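Local coordinates for single domain haemoglobin (PDB 2WY4), which binds heme in a globin fold and probably binds or carries oxygen, perhaps with nitric oxide dioxygenase activity, at residues Val13-Gln17 against Ile60-Lys65. Sequence-based numbering, arbitrary orientation.
Sequences VPILQ and ILMAAK
The only flat side-chain group to meet the other helix, the amide of Q17, does so just through its stem: CG comes to 4.0 Å from L61 CD2, and the amide itself lies farther off, with neither face against L61. The closest contact is with a backbone group, L61 CD2 approaching the carbonyl O of V13 at 3.4 Å. That oxygen already accepts Q17 N within the helix, so the methyl touches an oxygen that is already bonded.

L61 CD2 fits among V13, L16 and Q17. L16 and L61 lie alongside each other, pointing opposite ways, with L16 CB 3.5 Å from L61 CD2, while V13 CG1 reaches the same methyl at 3.8 Å. With V13 CG1 anti to the backbone N (chi1 170°), the other branch, CG2, is left to meet A64 CB at 3.9 Å, and it also comes near the start of K65. On the inner side L16 CD1 touches I60 CG2 at 4.0 Å, I60 set roughly perpendicular to L16.

No hydrogen bond joins the two segments, and their axes run nearly antiparallel (167°), 9.9 Å apart. W119 of helix 113-139 packs on both L16 and I60, with L101 of helix 94-109 also against I60, and K10 donates from NZ to A64 O. The side chain of I60 lies about 5 Å from the heme, on the helix that also carries Q52 of the cyanide pocket. This is the A/E helix packing of the globin fold, in which the N-terminal, A-helix part of helix 4-34 packs on the distal E helix, 51-65.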
ATOM      1  N   VAL A  13       3.495   5.517 -11.807  1.00 15.22           N
ATOM      2  CA  VAL A  13       3.553   6.732 -10.983  1.00 15.92           C
ATOM      3  C   VAL A  13       2.537   7.816 -11.432  1.00 15.04           C
ATOM      4  O   VAL A  13       1.733   8.280 -10.642  1.00 15.01           O
ATOM      5  CB  VAL A  13       4.978   7.259 -10.826  1.00 16.28           C
ATOM      6  CG1 VAL A  13       4.970   8.648 -10.172  1.00 15.64           C
ATOM      7  CG2 VAL A  13       5.787   6.315  -9.982  1.00 18.26           C
ATOM      8  N   PRO A  14       2.557   8.223 -12.688  1.00 16.89           N
ATOM      9  CA  PRO A  14       1.583   9.219 -13.144  1.00 17.32           C
ATOM     10  C   PRO A  14       0.132   8.813 -12.969  1.00 17.27           C
ATOM     11  O   PRO A  14      -0.740   9.648 -12.701  1.00 17.81           O
ATOM     12  CB  PRO A  14       1.908   9.377 -14.641  1.00 17.38           C
ATOM     13  CG  PRO A  14       3.193   8.750 -14.858  1.00 18.69           C
ATOM     14  CD  PRO A  14       3.508   7.878 -13.741  1.00 17.03           C
ATOM     15  N   ILE A  15      -0.141   7.524 -13.132  1.00 17.68           N
ATOM     16  CA  ILE A  15      -1.496   7.035 -12.986  1.00 17.82           C
ATOM     17  C   ILE A  15      -1.960   7.237 -11.564  1.00 16.56           C
ATOM     18  O   ILE A  15      -3.092   7.628 -11.298  1.00 18.54           O
ATOM     19  CB  ILE A  15      -1.556   5.527 -13.371  1.00 18.65           C
ATOM     20  CG1 ILE A  15      -1.186   5.356 -14.851  1.00 20.17           C
ATOM     21  CG2 ILE A  15      -2.919   4.936 -13.041  1.00 18.86           C
ATOM     22  CD1 ILE A  15      -1.139   3.865 -15.311  1.00 22.68           C
ATOM     23  N   LEU A  16      -1.057   6.969 -10.637  1.00 16.36           N
ATOM     24  CA  LEU A  16      -1.333   7.144  -9.236  1.00 16.06           C
ATOM     25  C   LEU A  16      -1.355   8.628  -8.848  1.00 16.44           C
ATOM     26  O   LEU A  16      -2.092   9.016  -7.944  1.00 16.08           O
ATOM     27  CB  LEU A  16      -0.289   6.416  -8.391  1.00 15.75           C
ATOM     28  CG  LEU A  16      -0.183   4.898  -8.454  1.00 18.06           C
ATOM     29  CD1 LEU A  16       1.161   4.397  -7.943  1.00 21.26           C
ATOM     30  CD2 LEU A  16      -1.260   4.343  -7.608  1.00 18.40           C
ATOM     31  N   GLN A  17      -0.534   9.439  -9.504  1.00 16.58           N
ATOM     32  CA  GLN A  17      -0.584  10.887  -9.252  1.00 16.68           C
ATOM     33  C   GLN A  17      -1.969  11.417  -9.620  1.00 16.71           C
ATOM     34  O   GLN A  17      -2.487  12.307  -8.941  1.00 19.10           O
ATOM     35  CB  GLN A  17       0.476  11.639 -10.082  1.00 16.83           C
ATOM     36  CG  GLN A  17       1.872  11.515  -9.571  1.00 17.77           C
ATOM     37  CD  GLN A  17       2.884  12.173 -10.476  1.00 17.73           C
ATOM     38  OE1 GLN A  17       3.188  11.666 -11.533  1.00 20.93           O
ATOM     39  NE2 GLN A  17       3.365  13.344 -10.064  1.00 21.75           N
ATOM     40  N   ILE A  60       2.036   4.674  -1.567  1.00 11.93           N
ATOM     41  CA  ILE A  60       2.239   3.789  -2.699  1.00 11.93           C
ATOM     42  C   ILE A  60       3.111   4.497  -3.724  1.00 12.06           C
ATOM     43  O   ILE A  60       4.006   3.893  -4.291  1.00 12.91           O
ATOM     44  CB  ILE A  60       0.880   3.282  -3.264  1.00 12.66           C
ATOM     45  CG1 ILE A  60       0.169   2.437  -2.210  1.00 12.49           C
ATOM     46  CG2 ILE A  60       1.120   2.433  -4.512  1.00 13.75           C
ATOM     47  CD1 ILE A  60      -1.257   2.095  -2.526  1.00 12.62           C
ATOM     48  N   LEU A  61       2.828   5.773  -3.987  1.00 11.62           N
ATOM     49  CA  LEU A  61       3.680   6.543  -4.892  1.00 12.21           C
ATOM     50  C   LEU A  61       5.121   6.540  -4.418  1.00 12.44           C
ATOM     51  O   LEU A  61       6.047   6.441  -5.217  1.00 13.27           O
ATOM     52  CB  LEU A  61       3.202   7.980  -4.958  1.00 12.98           C
ATOM     53  CG  LEU A  61       2.023   8.212  -5.894  1.00 13.22           C
ATOM     54  CD1 LEU A  61       1.339   9.508  -5.569  1.00 14.13           C
ATOM     55  CD2 LEU A  61       2.523   8.257  -7.327  1.00 15.58           C
ATOM     56  N   MET A  62       5.311   6.745  -3.119  1.00 12.83           N
ATOM     57  CA  MET A  62       6.646   6.766  -2.554  1.00 13.23           C
ATOM     58  C   MET A  62       7.360   5.450  -2.829  1.00 12.87           C
ATOM     59  O   MET A  62       8.543   5.435  -3.130  1.00 13.92           O
ATOM     60  CB  MET A  62       6.583   7.019  -1.043  1.00 14.45           C
ATOM     61  CG  MET A  62       7.886   7.309  -0.391  1.00 15.58           C
ATOM     62  SD  MET A  62       8.542   8.922  -1.018  1.00 18.58           S
ATOM     63  CE  MET A  62       9.691   9.245   0.313  1.00 20.40           C
ATOM     64  N   ALA A  63       6.633   4.344  -2.697  1.00 12.59           N
ATOM     65  CA  ALA A  63       7.245   3.037  -2.920  1.00 12.88           C
ATOM     66  C   ALA A  63       7.544   2.833  -4.418  1.00 13.88           C
ATOM     67  O   ALA A  63       8.604   2.344  -4.796  1.00 15.49           O
ATOM     68  CB  ALA A  63       6.319   1.944  -2.401  1.00 13.27           C
ATOM     69  N   ALA A  64       6.596   3.189  -5.266  1.00 13.68           N
ATOM     70  CA  ALA A  64       6.805   3.022  -6.710  1.00 14.12           C
ATOM     71  C   ALA A  64       8.008   3.841  -7.186  1.00 14.93           C
ATOM     72  O   ALA A  64       8.818   3.375  -7.970  1.00 16.19           O
ATOM     73  CB  ALA A  64       5.532   3.402  -7.475  1.00 14.41           C
ATOM     74  N   LYS A  65       8.126   5.072  -6.692  1.00 15.79           N
ATOM     75  CA  LYS A  65       9.276   5.908  -7.028  1.00 16.97           C
ATOM     76  C   LYS A  65      10.593   5.289  -6.615  1.00 16.83           C
ATOM     77  O   LYS A  65      11.598   5.459  -7.301  1.00 18.17           O
ATOM     78  CB  LYS A  65       9.185   7.270  -6.329  1.00 16.86           C
ATOM     79  CG  LYS A  65       8.143   8.244  -6.870  1.00 20.10           C
ATOM     80  CD  LYS A  65       7.932   9.458  -5.920  1.00 21.71           C
ATOM     81  CE  LYS A  65       9.220  10.139  -5.524  1.00 22.19           C
ATOM     82  NZ  LYS A  65       9.906  10.921  -6.585  1.00 21.84           N
TER